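Local atomic coordinates of methanogen homoaconitase small subunit (Methanocaldococcus jannaschii, PDB entry 2PKP), a protein that forms the small subunit of a hydro-lyase that interconverts homocitrate, cis-homoaconitate and homoisocitrate in the 2-oxosuberate pathway of a methanogen. Residues E117-L120 against D121-E124; D13-T16 against D17-I20. All blocks are in the same frame, centred on the assembly; numbering follows the deposited sequence.

Interaction 1. Residues E117-L120 against D121-E124; sequences EIDL and DKEE
D119 and K122 lie across each other at the turn of the beta hairpin between strands 115-119 and 124-127. The aliphatic part of K122 runs extended past the D119 carboxylate, and its CG, CD and CE each lie about 3.6 Å from D119 OD2. The charged end goes further on: K122 NZ stays 4.4 Å from D119 OD2, beyond a salt bridge. The other carboxylate oxygen turns to the backbone of the turn. With CG anti to the backbone N (chi1 -172°), D119 sets OD1 over the two successive amides of D121 and K122. The K122 N bond is the better one, 2.9 Å to D119 OD1 at 158°, and it arrives from above the carboxylate plane; the D121 N bond is weak. A water also donates to D119 OD1 and to D121 OD2, joining the two acids.

The backbone closes the turn. D119 N donates to E124 O at 2.9 Å and 167°. D119 O takes weak bonds from both E123 N and E124 N, so two residues face one: a G1 beta bulge, with E123 at positive phi. E123 points away from 117-120, and its carboxylate forms a salt bridge with K140. L120 packs on I101 and I103. OD1 thus gathers two amides and a water, which would tend to stabilise the charged form of D119, while nearby K122 probably adds only a weak electrostatic pull.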
ATOM      1  N   GLU A 117      10.995   4.763  -8.421  1.00 12.77           N
ATOM      2  CA  GLU A 117      10.629   3.366  -8.252  1.00 15.58           C
ATOM      3  C   GLU A 117      11.642   2.762  -7.294  1.00 16.12           C
ATOM      4  O   GLU A 117      12.807   2.559  -7.651  1.00 16.08           O
ATOM      5  CB  GLU A 117      10.680   2.651  -9.609  1.00 14.81           C
ATOM      6  CG  GLU A 117       9.980   1.315  -9.646  1.00 22.57           C
ATOM      7  CD  GLU A 117      10.017   0.678 -11.023  1.00 20.29           C
ATOM      8  OE1 GLU A 117       9.664   1.352 -12.020  1.00 22.80           O
ATOM      9  OE2 GLU A 117      10.397  -0.504 -11.105  1.00 25.65           O
ATOM     10  N   ILE A 118      11.200   2.503  -6.068  1.00 14.17           N
ATOM     11  CA  ILE A 118      12.062   1.929  -5.046  1.00 16.47           C
ATOM     12  C   ILE A 118      11.942   0.411  -5.044  1.00 20.12           C
ATOM     13  O   ILE A 118      10.869  -0.129  -4.761  1.00 16.97           O
ATOM     14  CB  ILE A 118      11.671   2.436  -3.645  1.00 17.32           C
ATOM     15  CG1 ILE A 118      11.694   3.967  -3.618  1.00 17.42           C
ATOM     16  CG2 ILE A 118      12.625   1.863  -2.598  1.00 17.33           C
ATOM     17  CD1 ILE A 118      11.060   4.557  -2.364  1.00 17.24           C
ATOM     18  N   ASP A 119      13.035  -0.278  -5.368  1.00 20.10           N
ATOM     19  CA  ASP A 119      13.035  -1.737  -5.375  1.00 20.25           C
ATOM     20  C   ASP A 119      13.734  -2.157  -4.092  1.00 19.19           C
ATOM     21  O   ASP A 119      14.958  -2.084  -3.994  1.00 19.62           O
ATOM     22  CB  ASP A 119      13.798  -2.279  -6.585  1.00 22.99           C
ATOM     23  CG  ASP A 119      13.655  -3.786  -6.741  1.00 22.76           C
ATOM     24  OD1 ASP A 119      13.756  -4.513  -5.735  1.00 20.77           O
ATOM     25  OD2 ASP A 119      13.446  -4.247  -7.879  1.00 29.05           O
ATOM     26  N   LEU A 120      12.948  -2.585  -3.109  1.00 20.74           N
ATOM     27  CA  LEU A 120      13.490  -2.979  -1.811  1.00 24.42           C
ATOM     28  C   LEU A 120      14.379  -4.217  -1.853  1.00 24.80           C
ATOM     29  O   LEU A 120      15.263  -4.377  -1.015  1.00 27.07           O
ATOM     30  CB  LEU A 120      12.347  -3.184  -0.807  1.00 22.08           C
ATOM     31  CG  LEU A 120      11.440  -1.964  -0.621  1.00 25.20           C
ATOM     32  CD1 LEU A 120      10.316  -2.287   0.355  1.00 27.85           C
ATOM     33  CD2 LEU A 120      12.259  -0.797  -0.115  1.00 24.27           C
ATOM     34  N   ASP A 121      14.159  -5.090  -2.827  1.00 24.49           N
ATOM     35  CA  ASP A 121      14.981  -6.290  -2.925  1.00 24.40           C
ATOM     36  C   ASP A 121      16.342  -6.000  -3.544  1.00 23.22           C
ATOM     37  O   ASP A 121      17.347  -6.564  -3.124  1.00 22.68           O
ATOM     38  CB  ASP A 121      14.256  -7.378  -3.726  1.00 27.07           C
ATOM     39  CG  ASP A 121      13.087  -7.979  -2.959  1.00 29.36           C
ATOM     40  OD1 ASP A 121      13.218  -8.171  -1.734  1.00 32.45           O
ATOM     41  OD2 ASP A 121      12.041  -8.270  -3.573  1.00 32.04           O
ATOM     42  N   LYS A 122      16.380  -5.114  -4.535  1.00 20.11           N
ATOM     43  CA  LYS A 122      17.643  -4.773  -5.185  1.00 21.55           C
ATOM     44  C   LYS A 122      18.333  -3.608  -4.475  1.00 20.17           C
ATOM     45  O   LYS A 122      19.523  -3.368  -4.676  1.00 19.41           O
ATOM     46  CB  LYS A 122      17.415  -4.375  -6.645  1.00 23.82           C
ATOM     47  CG  LYS A 122      16.796  -5.435  -7.540  1.00 28.62           C
ATOM     48  CD  LYS A 122      16.785  -4.929  -8.975  1.00 33.24           C
ATOM     49  CE  LYS A 122      16.011  -5.844  -9.908  1.00 39.73           C
ATOM     50  NZ  LYS A 122      16.019  -5.308 -11.305  1.00 43.43           N
ATOM     51  N   GLU A 123      17.573  -2.893  -3.649  1.00 17.57           N
ATOM     52  CA  GLU A 123      18.082  -1.731  -2.931  1.00 17.97           C
ATOM     53  C   GLU A 123      18.578  -0.672  -3.913  1.00 16.67           C
ATOM     54  O   GLU A 123      19.717  -0.203  -3.850  1.00 15.96           O
ATOM     55  CB  GLU A 123      19.197  -2.131  -1.972  1.00 18.82           C
ATOM     56  CG  GLU A 123      18.682  -2.875  -0.765  1.00 26.35           C
ATOM     57  CD  GLU A 123      19.733  -3.044   0.297  1.00 28.84           C
ATOM     58  OE1 GLU A 123      20.696  -3.799   0.057  1.00 32.31           O
ATOM     59  OE2 GLU A 123      19.600  -2.412   1.367  1.00 33.25           O
ATOM     60  N   GLU A 124      17.693  -0.316  -4.831  1.00 17.80           N
ATOM     61  CA  GLU A 124      17.972   0.687  -5.840  1.00 17.93           C
ATOM     62  C   GLU A 124      16.719   1.515  -5.985  1.00 15.23           C
ATOM     63  O   GLU A 124      15.619   1.049  -5.686  1.00 15.40           O
ATOM     64  CB  GLU A 124      18.254   0.052  -7.199  1.00 20.04           C
ATOM     65  CG  GLU A 124      19.328  -0.994  -7.212  1.00 27.94           C
ATOM     66  CD  GLU A 124      19.575  -1.500  -8.615  1.00 29.30           C
ATOM     67  OE1 GLU A 124      18.594  -1.885  -9.290  1.00 30.23           O
ATOM     68  OE2 GLU A 124      20.746  -1.507  -9.042  1.00 36.88           O
TER
HETATM   69  O   HOH W   1      11.281  -6.314  -5.461  1.00 35.53           O

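Interaction 2. Residues D13-T16 against D17-I20. With ZN (zinc ion), chain B.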
ATOM      1  N   ASP A  13      17.084  19.032   7.580  1.00 22.78           N
ATOM      2  CA  ASP A  13      16.493  19.260   8.887  1.00 25.57           C
ATOM      3  C   ASP A  13      14.990  19.470   8.946  1.00 25.79           C
ATOM      4  O   ASP A  13      14.516  20.366   9.649  1.00 24.50           O
ATOM      5  CB  ASP A  13      17.187  20.447   9.561  1.00 28.85           C
ATOM      6  CG  ASP A  13      17.023  20.431  11.064  1.00 31.38           C
ATOM      7  OD1 ASP A  13      17.355  19.390  11.668  1.00 35.61           O
ATOM      8  OD2 ASP A  13      16.570  21.444  11.639  1.00 33.64           O
ATOM      9  N   VAL A  14      14.233  18.658   8.216  1.00 26.27           N
ATOM     10  CA  VAL A  14      12.780  18.766   8.258  1.00 24.85           C
ATOM     11  C   VAL A  14      12.349  18.119   9.573  1.00 27.58           C
ATOM     12  O   VAL A  14      12.289  16.892   9.676  1.00 27.37           O
ATOM     13  CB  VAL A  14      12.133  18.011   7.096  1.00 25.02           C
ATOM     14  CG1 VAL A  14      10.627  18.091   7.217  1.00 23.30           C
ATOM     15  CG2 VAL A  14      12.604  18.595   5.773  1.00 21.28           C
ATOM     16  N   ASP A  15      12.049  18.942  10.576  1.00 27.94           N
ATOM     17  CA  ASP A  15      11.678  18.423  11.894  1.00 27.81           C
ATOM     18  C   ASP A  15      10.219  18.035  12.063  1.00 25.78           C
ATOM     19  O   ASP A  15       9.382  18.326  11.214  1.00 25.20           O
ATOM     20  CB  ASP A  15      12.067  19.424  12.994  1.00 30.32           C
ATOM     21  CG  ASP A  15      11.291  20.726  12.908  1.00 31.97           C
ATOM     22  OD1 ASP A  15      10.043  20.697  12.973  1.00 32.60           O
ATOM     23  OD2 ASP A  15      11.938  21.784  12.780  1.00 36.54           O
ATOM     24  N   THR A  16       9.927  17.378  13.181  1.00 26.22           N
ATOM     25  CA  THR A  16       8.578  16.921  13.488  1.00 30.96           C
ATOM     26  C   THR A  16       7.519  18.019  13.440  1.00 32.18           C
ATOM     27  O   THR A  16       6.379  17.757  13.057  1.00 34.32           O
ATOM     28  CB  THR A  16       8.523  16.235  14.870  1.00 32.25           C
ATOM     29  OG1 THR A  16       9.104  17.095  15.857  1.00 34.81           O
ATOM     30  CG2 THR A  16       9.284  14.911  14.838  1.00 35.61           C
ATOM     31  N   ASP A  17       7.882  19.241  13.822  1.00 33.05           N
ATOM     32  CA  ASP A  17       6.918  20.342  13.796  1.00 34.71           C
ATOM     33  C   ASP A  17       6.566  20.746  12.374  1.00 32.61           C
ATOM     34  O   ASP A  17       5.452  21.192  12.103  1.00 31.67           O
ATOM     35  CB  ASP A  17       7.455  21.552  14.560  1.00 39.22           C
ATOM     36  CG  ASP A  17       7.374  21.362  16.057  1.00 40.95           C
ATOM     37  OD1 ASP A  17       6.253  21.130  16.561  1.00 41.61           O
ATOM     38  OD2 ASP A  17       8.426  21.439  16.725  1.00 44.00           O
ATOM     39  N   ALA A  18       7.526  20.595  11.469  1.00 29.96           N
ATOM     40  CA  ALA A  18       7.299  20.911  10.068  1.00 27.63           C
ATOM     41  C   ALA A  18       6.415  19.802   9.502  1.00 25.68           C
ATOM     42  O   ALA A  18       5.517  20.053   8.703  1.00 26.47           O
ATOM     43  CB  ALA A  18       8.621  20.958   9.319  1.00 24.88           C
ATOM     44  N   ILE A  19       6.671  18.575   9.947  1.00 23.82           N
ATOM     45  CA  ILE A  19       5.920  17.412   9.495  1.00 24.10           C
ATOM     46  C   ILE A  19       4.474  17.442   9.988  1.00 24.98           C
ATOM     47  O   ILE A  19       3.542  17.163   9.232  1.00 22.88           O
ATOM     48  CB  ILE A  19       6.609  16.104   9.967  1.00 22.92           C
ATOM     49  CG1 ILE A  19       7.978  15.977   9.293  1.00 20.78           C
ATOM     50  CG2 ILE A  19       5.737  14.894   9.650  1.00 22.26           C
ATOM     51  CD1 ILE A  19       8.816  14.832   9.819  1.00 18.11           C
ATOM     52  N   ILE A  20       4.292  17.776  11.259  1.00 25.63           N
ATOM     53  CA  ILE A  20       2.961  17.850  11.851  1.00 26.72           C
ATOM     54  C   ILE A  20       2.995  18.850  13.009  1.00 29.50           C
ATOM     55  O   ILE A  20       3.293  18.497  14.146  1.00 31.72           O
ATOM     56  CB  ILE A  20       2.486  16.453  12.352  1.00 23.95           C
ATOM     57  CG1 ILE A  20       1.088  16.558  12.970  1.00 25.34           C
ATOM     58  CG2 ILE A  20       3.475  15.879  13.349  1.00 23.78           C
ATOM     59  CD1 ILE A  20      -0.003  16.893  11.977  1.00 23.21           C
TER
HETATM   60 ZN    ZN B 171      16.687  19.868  13.564  1.00 36.31          ZN
HETATM   61  O   HOH W   2      15.078  20.955  13.865  1.00 28.51           O
HETATM   62  O   HOH W   3      10.374  19.468  16.241  1.00 57.28           O
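D15 meets D17 and A18 as the N-cap of the short helix 16-19, two residues after the zinc ligand D13. Its CB carries CG into the position between the backbone N and the carbonyl carbon (chi1 65°), which swings the carboxylate round to the first turn of the helix. CG itself touches little: it is 3.8 Å from D17 N. The work is done by OD1. It accepts from A18 N at 2.9 Å and 143°, on the syn side but 34° out of the carboxylate plane, and weakly from D17 N. OD2 points the other way and takes a weak bond from a water bound to the zinc ion. That ion is held by both D13 oxygens, and C63 also binds it. N60 bonds to D13 OD1, a second-shell contact.

The main chain carries the helix on. I19 N donates to D15 O at 3.0 Å, and I20 N to T16 O at 2.8 Å. An alanine in place of D15 would probably leave the amides of D17 and A18 without their side-chain cap and the zinc-bound water without this weak acceptor. On the buried side V14 CG1 rests against A18 CB and I19 CG1, V14 and I19 crossing at about a right angle, with F61 beside both. One water bridges T16 OG1 and D17 OD2, lying 2.7 Å from T16 OG1 and donating to D17 OD2 at 2.8 Å.

Interaction 2 comes first along the chain and closes before interaction 1 opens. Their centres are 26 Å apart, their nearest atoms about 16 Å, and they lie on opposite sides of the chain's centre. Residues 13-20 lie beyond strand 2-9 and include helix 16-19. Residues 117-124 join strands 115-119 and 124-127. The mixed sheet connects them: strand 2-9, which precedes interaction 2, lies next to strand 115-119, where the backbones of I118 and I3 are hydrogen-bonded. Interaction 2 belongs to the metal-site side, with R26, critical for substrate specificity, some 10 Å from I20 between side chains. Interaction 1 is a surface hairpin away from those sites, and its E117 meets K4 of the second subunit.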